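Local coordinates for protein TP_0956 (Treponema pallidum subsp. pallidum, PDB 3U64) that probably serves as the TPR-like, protein-binding T-component of a TRAP transporter, working with a partner lipoprotein in ligand uptake, at residues E131-D136 with V183-R188; Q138-V143 with V179-M184; K142-C147 with G153-V158; Y116-L121 with P126-E131. All coordinates share one frame; numbering follows the deposited sequence.

Contact 1: E131-D136 with V183-R188; sequences EVFSGD and VMMLER
E131 O, the carbonyl oxygen just before the V132 that packs on M185, is gripped twice by S134. The hydroxyl S134 OG gives to E131 O at 2.7 Å, in the carbonyl plane, and the backbone S134 N adds a second bond at 3.0 Å. S134 OG in turn accepts from D136 N at 3.1 Å, an ST turn, so one serine fixes the chain as it leaves helix 128-132. Across the contact the meeting is wholly apolar and slender. The end of M185 lies along V132 CG2: the side chain bends at its last torsion (chi3 -109°), and M185 CE comes nearest, 4.2 Å from V132 CG2, the two side chains crossing at about a right angle. The same methyl lies 4.4 Å from F133 CZ, approaching the ring obliquely, while V132 CG1 covers one face of that ring near its rim. Around this core, helix 137-144 touches V132 through L140, helix 152-166 backs M185 with L155 and V158, and F133 continues onto T178 and A181 of helix 176-192.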
loop_
_atom_site.group_PDB
_atom_site.type_symbol
_atom_site.label_atom_id
_atom_site.label_comp_id
_atom_site.label_asym_id
_atom_site.label_seq_id
_atom_site.Cartn_x
_atom_site.Cartn_y
_atom_site.Cartn_z
ATOM N N GLU A 131 -37.181 -7.362 -8.779
ATOM C CA GLU A 131 -37.816 -8.667 -8.865
ATOM C C GLU A 131 -37.125 -9.647 -7.941
ATOM O O GLU A 131 -37.764 -10.302 -7.120
ATOM C CB GLU A 131 -37.773 -9.193 -10.304
ATOM C CG GLU A 131 -38.504 -8.308 -11.273
ATOM C CD GLU A 131 -39.929 -8.042 -10.830
ATOM O OE1 GLU A 131 -40.700 -9.022 -10.715
ATOM O OE2 GLU A 131 -40.270 -6.862 -10.582
ATOM N N VAL A 132 -35.807 -9.740 -8.079
ATOM C CA VAL A 132 -35.068 -10.803 -7.419
ATOM C C VAL A 132 -35.155 -10.650 -5.899
ATOM O O VAL A 132 -35.101 -11.627 -5.173
ATOM C CB VAL A 132 -33.584 -10.872 -7.911
ATOM C CG1 VAL A 132 -32.711 -9.854 -7.180
ATOM C CG2 VAL A 132 -33.029 -12.266 -7.742
ATOM N N PHE A 133 -35.309 -9.424 -5.416
ATOM C CA PHE A 133 -35.426 -9.208 -3.972
ATOM C C PHE A 133 -36.861 -8.906 -3.518
ATOM O O PHE A 133 -37.065 -8.402 -2.415
ATOM C CB PHE A 133 -34.499 -8.076 -3.522
ATOM C CG PHE A 133 -33.033 -8.422 -3.596
ATOM C CD1 PHE A 133 -32.514 -9.482 -2.858
ATOM C CD2 PHE A 133 -32.170 -7.675 -4.376
ATOM C CE1 PHE A 133 -31.168 -9.796 -2.918
ATOM C CE2 PHE A 133 -30.808 -7.980 -4.425
ATOM C CZ PHE A 133 -30.313 -9.040 -3.702
ATOM N N SER A 134 -37.841 -9.216 -4.370
ATOM C CA SER A 134 -39.242 -8.908 -4.095
ATOM C C SER A 134 -39.819 -9.662 -2.885
ATOM O O SER A 134 -40.805 -9.230 -2.287
ATOM C CB SER A 134 -40.091 -9.207 -5.333
ATOM O OG SER A 134 -39.993 -10.581 -5.668
ATOM N N GLY A 135 -39.210 -10.789 -2.530
ATOM C CA GLY A 135 -39.779 -11.679 -1.531
ATOM C C GLY A 135 -40.938 -12.505 -2.079
ATOM O O GLY A 135 -41.523 -13.331 -1.370
ATOM N N ASP A 136 -41.276 -12.269 -3.346
ATOM C CA ASP A 136 -42.330 -13.002 -4.044
ATOM C C ASP A 136 -41.689 -14.136 -4.833
ATOM O O ASP A 136 -40.958 -13.885 -5.793
ATOM C CB ASP A 136 -43.074 -12.055 -4.995
ATOM C CG ASP A 136 -44.188 -12.743 -5.789
ATOM O OD1 ASP A 136 -44.094 -13.957 -6.081
ATOM O OD2 ASP A 136 -45.166 -12.043 -6.133
ATOM N N VAL A 183 -29.055 -17.633 -2.618
ATOM C CA VAL A 183 -28.962 -19.066 -2.812
ATOM C C VAL A 183 -29.693 -19.486 -4.076
ATOM O O VAL A 183 -29.170 -20.298 -4.836
ATOM C CB VAL A 183 -29.488 -19.843 -1.593
ATOM C CG1 VAL A 183 -29.467 -21.343 -1.869
ATOM C CG2 VAL A 183 -28.639 -19.513 -0.359
ATOM N N MET A 184 -30.878 -18.917 -4.318
ATOM C CA MET A 184 -31.620 -19.225 -5.540
ATOM C C MET A 184 -30.824 -18.834 -6.795
ATOM O O MET A 184 -30.872 -19.533 -7.809
ATOM C CB MET A 184 -33.013 -18.567 -5.548
ATOM C CG MET A 184 -33.980 -19.087 -4.477
ATOM S SD MET A 184 -34.233 -20.886 -4.529
ATOM C CE MET A 184 -33.299 -21.396 -3.078
ATOM N N MET A 185 -30.082 -17.733 -6.727
ATOM C CA MET A 185 -29.174 -17.378 -7.816
ATOM C C MET A 185 -28.079 -18.432 -7.979
ATOM O O MET A 185 -27.763 -18.848 -9.092
ATOM C CB MET A 185 -28.563 -15.989 -7.625
ATOM C CG MET A 185 -29.580 -14.839 -7.708
ATOM S SD MET A 185 -28.782 -13.202 -7.699
ATOM C CE MET A 185 -29.237 -12.595 -6.084
ATOM N N LEU A 186 -27.501 -18.871 -6.870
ATOM C CA LEU A 186 -26.498 -19.931 -6.943
ATOM C C LEU A 186 -27.103 -21.221 -7.536
ATOM O O LEU A 186 -26.529 -21.839 -8.449
ATOM C CB LEU A 186 -25.874 -20.173 -5.560
ATOM C CG LEU A 186 -24.932 -19.063 -5.064
ATOM C CD1 LEU A 186 -24.567 -19.268 -3.609
ATOM C CD2 LEU A 186 -23.661 -18.970 -5.906
ATOM N N GLU A 187 -28.278 -21.608 -7.045
ATOM C CA GLU A 187 -28.949 -22.797 -7.563
ATOM C C GLU A 187 -29.325 -22.668 -9.028
ATOM O O GLU A 187 -29.332 -23.661 -9.754
ATOM C CB GLU A 187 -30.181 -23.141 -6.740
ATOM C CG GLU A 187 -29.818 -23.605 -5.363
ATOM C CD GLU A 187 -31.023 -23.983 -4.559
ATOM O OE1 GLU A 187 -32.149 -23.962 -5.113
ATOM O OE2 GLU A 187 -30.844 -24.299 -3.368
ATOM N N ARG A 188 -29.617 -21.452 -9.473
ATOM C CA ARG A 188 -29.922 -21.253 -10.885
ATOM C C ARG A 188 -28.673 -21.413 -11.762
ATOM O O ARG A 188 -28.748 -21.996 -12.841
ATOM C CB ARG A 188 -30.586 -19.900 -11.125
ATOM C CG ARG A 188 -30.802 -19.597 -12.590
ATOM C CD ARG A 188 -31.794 -20.559 -13.257
ATOM N NE ARG A 188 -32.060 -20.108 -14.629
ATOM C CZ ARG A 188 -32.535 -20.868 -15.614
ATOM N NH1 ARG A 188 -32.824 -22.141 -15.400
ATOM N NH2 ARG A 188 -32.722 -20.353 -16.822
#

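Contact 2: Q138-V143 with V179-M184; sequences QRLHKV and VHAAVM. With SO4 (sulfate ion), chain C.
Helices 137-144 and 176-192 form a splayed, near-parallel pair in this all-helical, TPR-related fold, and L140 of the first packs on H180, A181 and M184 of the second. The axes of the two short segments pass 11.2 Å apart at 28°, a spacing that one leucine spans. With its CG anti to the backbone N (chi1 176°), L140 sets CD2 against the pair that H180 and M184 form, 3.8 Å from H180 CD2 and 3.9 Å from M184 CG. Its other methyl, L140 CD1, stands 4.4 Å from A181 CB. M184 CG also lies over one face of the H180 ring, toward the rim. Elsewhere on helix 137-144, R139 turns to the sulfate, probably from the crystallisation liquor: R139 NH2 gives to O2 of the ion at 3.0 Å, whereas the R139 NH1 bond to O1 is weak. The arginine, shared between sulfate and the E131 carboxylate, probably has its positive charge stabilised by both. Between 138-143 and 179-184 the contact is apolar, while H180 NE2, hydrogen-bonded to E137 OE2, ties the same two helices just beyond it.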
loop_
_atom_site.group_PDB
_atom_site.type_symbol
_atom_site.label_atom_id
_atom_site.label_comp_id
_atom_site.label_asym_id
_atom_site.label_seq_id
_atom_site.Cartn_x
_atom_site.Cartn_y
_atom_site.Cartn_z
ATOM N N GLN A 138 -42.665 -16.297 -6.958
ATOM C CA GLN A 138 -43.017 -16.400 -8.369
ATOM C C GLN A 138 -42.302 -15.347 -9.221
ATOM O O GLN A 138 -41.897 -15.614 -10.353
ATOM C CB GLN A 138 -44.530 -16.289 -8.537
ATOM C CG GLN A 138 -44.957 -15.799 -9.897
ATOM C CD GLN A 138 -46.460 -15.721 -10.014
ATOM O OE1 GLN A 138 -47.182 -16.435 -9.312
ATOM N NE2 GLN A 138 -46.945 -14.847 -10.894
ATOM N N ARG A 139 -42.142 -14.151 -8.667
ATOM C CA ARG A 139 -41.366 -13.116 -9.333
ATOM C C ARG A 139 -39.878 -13.485 -9.320
ATOM O O ARG A 139 -39.169 -13.292 -10.311
ATOM C CB ARG A 139 -41.626 -11.740 -8.690
ATOM C CG ARG A 139 -43.086 -11.239 -8.890
ATOM C CD ARG A 139 -43.418 -9.977 -8.074
ATOM N NE ARG A 139 -42.541 -8.847 -8.392
ATOM C CZ ARG A 139 -42.458 -7.736 -7.663
ATOM N NH1 ARG A 139 -43.193 -7.598 -6.563
ATOM N NH2 ARG A 139 -41.635 -6.769 -8.029
ATOM N N LEU A 140 -39.411 -14.041 -8.209
ATOM C CA LEU A 140 -38.008 -14.468 -8.113
ATOM C C LEU A 140 -37.694 -15.527 -9.178
ATOM O O LEU A 140 -36.719 -15.409 -9.936
ATOM C CB LEU A 140 -37.736 -15.022 -6.724
ATOM C CG LEU A 140 -36.361 -15.619 -6.431
ATOM C CD1 LEU A 140 -35.261 -14.616 -6.744
ATOM C CD2 LEU A 140 -36.300 -16.032 -4.969
ATOM N N HIS A 141 -38.545 -16.549 -9.232
ATOM C CA HIS A 141 -38.396 -17.648 -10.176
ATOM C C HIS A 141 -38.555 -17.193 -11.626
ATOM O O HIS A 141 -37.862 -17.683 -12.520
ATOM C CB HIS A 141 -39.412 -18.757 -9.855
ATOM C CG HIS A 141 -39.351 -19.916 -10.798
ATOM N ND1 HIS A 141 -40.045 -19.945 -11.992
ATOM C CD2 HIS A 141 -38.672 -21.087 -10.732
ATOM C CE1 HIS A 141 -39.797 -21.082 -12.618
ATOM N NE2 HIS A 141 -38.969 -21.793 -11.874
ATOM N N LYS A 142 -39.462 -16.250 -11.866
ATOM C CA LYS A 142 -39.684 -15.791 -13.228
ATOM C C LYS A 142 -38.468 -15.027 -13.721
ATOM O O LYS A 142 -38.054 -15.184 -14.871
ATOM C CB LYS A 142 -40.935 -14.921 -13.338
ATOM C CG LYS A 142 -41.329 -14.584 -14.775
ATOM C CD LYS A 142 -42.607 -13.741 -14.842
ATOM C CE LYS A 142 -42.333 -12.299 -14.416
ATOM N NZ LYS A 142 -43.572 -11.487 -14.236
ATOM N N VAL A 143 -37.878 -14.205 -12.857
ATOM C CA VAL A 143 -36.735 -13.419 -13.307
ATOM C C VAL A 143 -35.496 -14.293 -13.463
ATOM O O VAL A 143 -34.666 -14.053 -14.337
ATOM C CB VAL A 143 -36.423 -12.200 -12.408
ATOM C CG1 VAL A 143 -35.858 -12.630 -11.032
ATOM C CG2 VAL A 143 -35.417 -11.313 -13.112
ATOM N N VAL A 179 -30.838 -13.406 1.632
ATOM C CA VAL A 179 -30.179 -14.705 1.702
ATOM C C VAL A 179 -30.833 -15.719 0.768
ATOM O O VAL A 179 -30.153 -16.374 -0.028
ATOM C CB VAL A 179 -30.204 -15.263 3.135
ATOM C CG1 VAL A 179 -29.726 -16.699 3.153
ATOM C CG2 VAL A 179 -29.364 -14.390 4.063
ATOM N N HIS A 180 -32.153 -15.843 0.860
ATOM C CA HIS A 180 -32.878 -16.752 -0.011
ATOM C C HIS A 180 -32.658 -16.443 -1.505
ATOM O O HIS A 180 -32.425 -17.347 -2.299
ATOM C CB HIS A 180 -34.373 -16.764 0.327
ATOM C CG HIS A 180 -35.153 -17.729 -0.505
ATOM N ND1 HIS A 180 -34.984 -19.094 -0.412
ATOM C CD2 HIS A 180 -36.068 -17.529 -1.484
ATOM C CE1 HIS A 180 -35.778 -19.695 -1.280
ATOM N NE2 HIS A 180 -36.447 -18.766 -1.943
ATOM N N ALA A 181 -32.711 -15.172 -1.881
ATOM C CA ALA A 181 -32.451 -14.774 -3.269
ATOM C C ALA A 181 -31.044 -15.155 -3.719
ATOM O O ALA A 181 -30.837 -15.583 -4.859
ATOM C CB ALA A 181 -32.673 -13.272 -3.445
ATOM N N ALA A 182 -30.070 -14.989 -2.832
ATOM C CA ALA A 182 -28.680 -15.301 -3.170
ATOM C C ALA A 182 -28.510 -16.790 -3.485
ATOM O O ALA A 182 -27.907 -17.167 -4.493
ATOM C CB ALA A 182 -27.732 -14.885 -2.029
ATOM N N VAL A 183 -29.055 -17.633 -2.618
ATOM C CA VAL A 183 -28.962 -19.066 -2.812
ATOM C C VAL A 183 -29.693 -19.486 -4.076
ATOM O O VAL A 183 -29.170 -20.298 -4.836
ATOM C CB VAL A 183 -29.488 -19.843 -1.593
ATOM C CG1 VAL A 183 -29.467 -21.343 -1.869
ATOM C CG2 VAL A 183 -28.639 -19.513 -0.359
ATOM N N MET A 184 -30.878 -18.917 -4.318
ATOM C CA MET A 184 -31.620 -19.225 -5.540
ATOM C C MET A 184 -30.824 -18.834 -6.795
ATOM O O MET A 184 -30.872 -19.533 -7.809
ATOM C CB MET A 184 -33.013 -18.567 -5.548
ATOM C CG MET A 184 -33.980 -19.087 -4.477
ATOM S SD MET A 184 -34.233 -20.886 -4.529
ATOM C CE MET A 184 -33.299 -21.396 -3.078
HETATM S S SO4 C . -42.605 -3.749 -6.030
HETATM O O1 SO4 C . -43.967 -4.233 -6.249
HETATM O O2 SO4 C . -41.857 -3.823 -7.287
HETATM O O3 SO4 C . -42.672 -2.355 -5.605
HETATM O O4 SO4 C . -41.959 -4.552 -4.986
#

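Contact 3: K142-C147 with G153-V158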
loop_
_atom_site.group_PDB
_atom_site.type_symbol
_atom_site.label_atom_id
_atom_site.label_comp_id
_atom_site.label_asym_id
_atom_site.label_seq_id
_atom_site.Cartn_x
_atom_site.Cartn_y
_atom_site.Cartn_z
ATOM N N LYS A 142 -39.462 -16.250 -11.866
ATOM C CA LYS A 142 -39.684 -15.791 -13.228
ATOM C C LYS A 142 -38.468 -15.027 -13.721
ATOM O O LYS A 142 -38.054 -15.184 -14.871
ATOM C CB LYS A 142 -40.935 -14.921 -13.338
ATOM C CG LYS A 142 -41.329 -14.584 -14.775
ATOM C CD LYS A 142 -42.607 -13.741 -14.842
ATOM C CE LYS A 142 -42.333 -12.299 -14.416
ATOM N NZ LYS A 142 -43.572 -11.487 -14.236
ATOM N N VAL A 143 -37.878 -14.205 -12.857
ATOM C CA VAL A 143 -36.735 -13.419 -13.307
ATOM C C VAL A 143 -35.496 -14.293 -13.463
ATOM O O VAL A 143 -34.666 -14.053 -14.337
ATOM C CB VAL A 143 -36.423 -12.200 -12.408
ATOM C CG1 VAL A 143 -35.858 -12.630 -11.032
ATOM C CG2 VAL A 143 -35.417 -11.313 -13.112
ATOM N N LEU A 144 -35.375 -15.316 -12.626
ATOM C CA LEU A 144 -34.226 -16.208 -12.736
ATOM C C LEU A 144 -34.353 -17.077 -13.987
ATOM O O LEU A 144 -33.361 -17.591 -14.492
ATOM C CB LEU A 144 -34.044 -17.075 -11.477
ATOM C CG LEU A 144 -33.570 -16.365 -10.198
ATOM C CD1 LEU A 144 -33.366 -17.356 -9.059
ATOM C CD2 LEU A 144 -32.293 -15.584 -10.421
ATOM N N SER A 145 -35.571 -17.231 -14.496
ATOM C CA SER A 145 -35.769 -18.079 -15.667
ATOM C C SER A 145 -35.337 -17.352 -16.953
ATOM O O SER A 145 -35.193 -17.961 -18.021
ATOM C CB SER A 145 -37.220 -18.556 -15.753
ATOM O OG SER A 145 -38.052 -17.559 -16.327
ATOM N N ARG A 146 -35.105 -16.051 -16.828
ATOM C CA ARG A 146 -34.634 -15.249 -17.948
ATOM C C ARG A 146 -33.123 -15.399 -18.158
ATOM O O ARG A 146 -32.605 -15.147 -19.252
ATOM C CB ARG A 146 -35.018 -13.779 -17.748
ATOM C CG ARG A 146 -36.529 -13.551 -17.673
ATOM C CD ARG A 146 -36.859 -12.110 -17.317
ATOM N NE ARG A 146 -36.392 -11.166 -18.330
ATOM C CZ ARG A 146 -36.342 -9.845 -18.159
ATOM N NH1 ARG A 146 -36.732 -9.311 -17.004
ATOM N NH2 ARG A 146 -35.907 -9.061 -19.147
ATOM N N CYS A 147 -32.432 -15.842 -17.110
ATOM C CA CYS A 147 -30.980 -15.991 -17.137
ATOM C C CYS A 147 -30.518 -17.118 -18.050
ATOM O O CYS A 147 -31.147 -18.164 -18.140
ATOM C CB CYS A 147 -30.441 -16.225 -15.715
ATOM S SG CYS A 147 -30.719 -14.813 -14.614
ATOM N N GLY A 153 -21.505 -16.623 -14.544
ATOM C CA GLY A 153 -20.456 -15.938 -13.806
ATOM C C GLY A 153 -21.030 -14.932 -12.824
ATOM O O GLY A 153 -20.635 -14.870 -11.649
ATOM N N THR A 154 -21.997 -14.158 -13.295
ATOM C CA THR A 154 -22.560 -13.075 -12.495
ATOM C C THR A 154 -23.370 -13.636 -11.330
ATOM O O THR A 154 -23.234 -13.182 -10.189
ATOM C CB THR A 154 -23.413 -12.113 -13.376
ATOM O OG1 THR A 154 -22.636 -11.713 -14.510
ATOM C CG2 THR A 154 -23.839 -10.865 -12.595
ATOM N N LEU A 155 -24.196 -14.637 -11.622
ATOM C CA LEU A 155 -25.013 -15.296 -10.606
ATOM C C LEU A 155 -24.125 -15.813 -9.481
ATOM O O LEU A 155 -24.428 -15.664 -8.285
ATOM C CB LEU A 155 -25.816 -16.449 -11.242
ATOM C CG LEU A 155 -26.905 -15.906 -12.163
ATOM C CD1 LEU A 155 -27.564 -16.993 -12.990
ATOM C CD2 LEU A 155 -27.935 -15.168 -11.341
ATOM N N TYR A 156 -23.013 -16.415 -9.883
ATOM C CA TYR A 156 -22.100 -17.049 -8.945
ATOM C C TYR A 156 -21.511 -16.020 -7.989
ATOM O O TYR A 156 -21.481 -16.249 -6.788
ATOM C CB TYR A 156 -20.976 -17.791 -9.687
ATOM C CG TYR A 156 -19.810 -18.185 -8.778
ATOM C CD1 TYR A 156 -19.941 -19.209 -7.848
ATOM C CD2 TYR A 156 -18.587 -17.525 -8.845
ATOM C CE1 TYR A 156 -18.900 -19.561 -7.007
ATOM C CE2 TYR A 156 -17.530 -17.872 -8.003
ATOM C CZ TYR A 156 -17.695 -18.887 -7.082
ATOM O OH TYR A 156 -16.660 -19.245 -6.238
ATOM N N TRP A 157 -21.040 -14.895 -8.530
ATOM C CA TRP A 157 -20.358 -13.892 -7.724
ATOM C C TRP A 157 -21.313 -13.123 -6.806
ATOM O O TRP A 157 -21.014 -12.924 -5.633
ATOM C CB TRP A 157 -19.476 -12.977 -8.597
ATOM C CG TRP A 157 -18.171 -13.687 -8.914
ATOM C CD1 TRP A 157 -17.790 -14.224 -10.108
ATOM C CD2 TRP A 157 -17.120 -13.996 -7.979
ATOM N NE1 TRP A 157 -16.552 -14.815 -9.985
ATOM C CE2 TRP A 157 -16.130 -14.709 -8.688
ATOM C CE3 TRP A 157 -16.920 -13.727 -6.620
ATOM C CZ2 TRP A 157 -14.942 -15.145 -8.083
ATOM C CZ3 TRP A 157 -15.740 -14.179 -6.012
ATOM C CH2 TRP A 157 -14.770 -14.881 -6.748
ATOM N N VAL A 158 -22.482 -12.755 -7.329
ATOM C CA VAL A 158 -23.513 -12.091 -6.534
ATOM C C VAL A 158 -23.953 -12.996 -5.386
ATOM O O VAL A 158 -23.939 -12.586 -4.221
ATOM C CB VAL A 158 -24.753 -11.702 -7.395
ATOM C CG1 VAL A 158 -25.866 -11.205 -6.514
ATOM C CG2 VAL A 158 -24.378 -10.637 -8.413
#
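The flat side chains Y156 and W157 belong to a different side of helix 152-166 from L155, the residue that meets L144 and C147. Y156 CE2 lies 3.5 Å above the plane of the W157 ring, displaced toward its rim, and W157 NE1 sits in plane at the edge of the Y156 ring; the two rings lie against each other without being a face-to-face stack. The contact proper packs the end of helix 137-144 and the turn after it on helix 152-166, the next helix in the chain. L155 CD1 is 4.0 Å from C147 CB and 4.2 Å from C147 SG, the sulfur being set beside the cysteine's own backbone N (chi1 -64°). L155 CD2 also lies near C147 SG and, more loosely, comes to 4.5 Å from L144 CD2. Before the turn toward C147, S145 OG gives to K142 O at 2.8 Å, tilted out of the carbonyl plane, while C147 O and R188 NH2 are hydrogen-bonded. M185 of helix 176-192 touches both L144 and L155, F128 of helix 128-132 covers L144 and C147, L121 of helix 96-124 reaches L155, and W157 packs on helix 66-89.

Contact 4: Y116-L121 with P126-E131; sequences YALSSL and PGFTRE. With SO4 (sulfate ion), chain C.
F128 and L121 form the tight part of this contact, T129 against L118 its looser edge. L121 CB stands over the very centre of the F128 ring, 3.9 Å from the centroid and 5° off the ring normal, a well-formed CH-pi contact. Farther along the same side chain, L121 CD1 lies 3.7 Å from F128 CZ. L118 adds a second leucine, its CD1 coming obliquely to 3.9 Å from F128 CE2; its CG points away from the backbone N (chi1 177°), which carries the fork across, and L118 CD2 meets T129 OG1 at 3.8 Å. Beyond the threonine lies the solvent side. There the exposed R130 runs extended from CG to NE toward the sulfate, probably a crystallisation ion, and the bonds it makes are weak: R130 NE reaches O2 of the ion at 2.9 Å, but with a strongly bent N-H. The exposed P126 and then G127, at the N-cap, lead into helix 128-132, and E122 accepts from G127 N and T129 N at the helix start. The aromatic ring is further enclosed by V143 and L144 of helix 137-144, while V158 of helix 152-166 touches L118 and both T154 and L155 of that helix touch L121.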
loop_
_atom_site.group_PDB
_atom_site.type_symbol
_atom_site.label_atom_id
_atom_site.label_comp_id
_atom_site.label_asym_id
_atom_site.label_seq_id
_atom_site.Cartn_x
_atom_site.Cartn_y
_atom_site.Cartn_z
ATOM N N TYR A 116 -22.028 -4.564 -6.828
ATOM C CA TYR A 116 -21.354 -4.228 -8.075
ATOM C C TYR A 116 -21.611 -5.298 -9.142
ATOM O O TYR A 116 -21.921 -4.970 -10.283
ATOM C CB TYR A 116 -19.850 -4.055 -7.850
ATOM C CG TYR A 116 -19.458 -2.689 -7.345
ATOM C CD1 TYR A 116 -20.209 -1.563 -7.659
ATOM C CD2 TYR A 116 -18.324 -2.520 -6.571
ATOM C CE1 TYR A 116 -19.841 -0.299 -7.191
ATOM C CE2 TYR A 116 -17.947 -1.271 -6.107
ATOM C CZ TYR A 116 -18.699 -0.170 -6.416
ATOM O OH TYR A 116 -18.305 1.059 -5.947
ATOM N N ALA A 117 -21.490 -6.573 -8.774
ATOM C CA ALA A 117 -21.691 -7.657 -9.747
ATOM C C ALA A 117 -23.152 -7.725 -10.170
ATOM O O ALA A 117 -23.477 -7.971 -11.343
ATOM C CB ALA A 117 -21.217 -9.011 -9.189
ATOM N N LEU A 118 -24.034 -7.479 -9.212
ATOM C CA LEU A 118 -25.468 -7.483 -9.483
ATOM C C LEU A 118 -25.825 -6.442 -10.557
ATOM O O LEU A 118 -26.818 -6.594 -11.272
ATOM C CB LEU A 118 -26.230 -7.204 -8.192
ATOM C CG LEU A 118 -27.751 -7.097 -8.245
ATOM C CD1 LEU A 118 -28.367 -8.403 -8.770
ATOM C CD2 LEU A 118 -28.290 -6.743 -6.863
ATOM N N SER A 119 -25.020 -5.388 -10.701
ATOM C CA SER A 119 -25.373 -4.384 -11.712
ATOM C C SER A 119 -25.143 -4.913 -13.131
ATOM O O SER A 119 -25.725 -4.411 -14.084
ATOM C CB SER A 119 -24.723 -3.019 -11.466
ATOM O OG SER A 119 -23.314 -3.101 -11.492
ATOM N N SER A 120 -24.319 -5.948 -13.265
ATOM C CA SER A 120 -24.222 -6.667 -14.533
ATOM C C SER A 120 -25.571 -7.316 -14.887
ATOM O O SER A 120 -26.026 -7.194 -16.017
ATOM C CB SER A 120 -23.085 -7.697 -14.507
ATOM O OG SER A 120 -23.282 -8.740 -15.453
ATOM N N LEU A 121 -26.223 -7.977 -13.926
ATOM C CA LEU A 121 -27.574 -8.510 -14.154
ATOM C C LEU A 121 -28.598 -7.397 -14.392
ATOM O O LEU A 121 -29.457 -7.507 -15.277
ATOM C CB LEU A 121 -28.023 -9.454 -13.021
ATOM C CG LEU A 121 -27.218 -10.766 -13.031
ATOM C CD1 LEU A 121 -27.379 -11.588 -11.772
ATOM C CD2 LEU A 121 -27.568 -11.593 -14.248
ATOM N N PRO A 126 -33.227 -5.022 -17.014
ATOM C CA PRO A 126 -33.725 -3.905 -16.197
ATOM C C PRO A 126 -34.864 -4.334 -15.285
ATOM O O PRO A 126 -35.805 -4.979 -15.741
ATOM C CB PRO A 126 -34.221 -2.914 -17.249
ATOM C CG PRO A 126 -33.268 -3.141 -18.422
ATOM C CD PRO A 126 -32.944 -4.622 -18.408
ATOM N N GLY A 127 -34.773 -3.984 -14.007
ATOM C CA GLY A 127 -35.813 -4.312 -13.042
ATOM C C GLY A 127 -35.479 -5.595 -12.302
ATOM O O GLY A 127 -36.219 -6.018 -11.406
ATOM N N PHE A 128 -34.351 -6.195 -12.681
ATOM C CA PHE A 128 -33.893 -7.469 -12.118
ATOM C C PHE A 128 -33.779 -7.419 -10.593
ATOM O O PHE A 128 -34.160 -8.370 -9.899
ATOM C CB PHE A 128 -32.533 -7.867 -12.719
ATOM C CG PHE A 128 -32.028 -9.221 -12.247
ATOM C CD1 PHE A 128 -32.121 -10.335 -13.078
ATOM C CD2 PHE A 128 -31.456 -9.375 -10.977
ATOM C CE1 PHE A 128 -31.662 -11.600 -12.645
ATOM C CE2 PHE A 128 -30.989 -10.626 -10.537
ATOM C CZ PHE A 128 -31.094 -11.738 -11.368
ATOM N N THR A 129 -33.233 -6.316 -10.085
ATOM C CA THR A 129 -33.002 -6.150 -8.652
ATOM C C THR A 129 -34.299 -6.076 -7.841
ATOM O O THR A 129 -34.386 -6.638 -6.752
ATOM C CB THR A 129 -32.139 -4.900 -8.363
ATOM O OG1 THR A 129 -30.887 -5.026 -9.048
ATOM C CG2 THR A 129 -31.881 -4.770 -6.865
ATOM N N ARG A 130 -35.298 -5.380 -8.373
ATOM C CA ARG A 130 -36.589 -5.266 -7.711
ATOM C C ARG A 130 -37.275 -6.633 -7.674
ATOM O O ARG A 130 -37.878 -7.021 -6.670
ATOM C CB ARG A 130 -37.468 -4.252 -8.439
ATOM C CG ARG A 130 -38.601 -3.675 -7.595
ATOM C CD ARG A 130 -39.102 -2.358 -8.186
ATOM N NE ARG A 130 -40.016 -1.621 -7.308
ATOM C CZ ARG A 130 -39.631 -0.755 -6.372
ATOM N NH1 ARG A 130 -38.338 -0.519 -6.169
ATOM N NH2 ARG A 130 -40.541 -0.126 -5.634
ATOM N N GLU A 131 -37.181 -7.362 -8.779
ATOM C CA GLU A 131 -37.816 -8.667 -8.865
ATOM C C GLU A 131 -37.125 -9.647 -7.941
ATOM O O GLU A 131 -37.764 -10.302 -7.120
ATOM C CB GLU A 131 -37.773 -9.193 -10.304
ATOM C CG GLU A 131 -38.504 -8.308 -11.273
ATOM C CD GLU A 131 -39.929 -8.042 -10.830
ATOM O OE1 GLU A 131 -40.700 -9.022 -10.715
ATOM O OE2 GLU A 131 -40.270 -6.862 -10.582
HETATM S S SO4 C . -42.605 -3.749 -6.030
HETATM O O1 SO4 C . -43.967 -4.233 -6.249
HETATM O O2 SO4 C . -41.857 -3.823 -7.287
HETATM O O3 SO4 C . -42.672 -2.355 -5.605
HETATM O O4 SO4 C . -41.959 -4.552 -4.986
#

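How the contacts relate
Contacts 1, 3 and 4 are buried, whereas contact 2 is only partly so, and none has a hydrogen bond between its segments. Helix 128-132 serves contacts 1 and 4, helix 137-144 contacts 2 and 3, and helix 176-192 contacts 1 and 2, whose centres lie about 2 Å apart. Each core is apolar: a thioether end in contact 1, a lone leucine in contact 2, aliphatic and thiol groups in contact 3, a phenyl face in contact 4. Charge gathers at the outer margin of contacts 2 and 4, where R139 and R130 meet one sulfate. Polar links, beside further apolar packing, join the contacts, with R139 pairing with E131, R188 with C147, and S120 with T154.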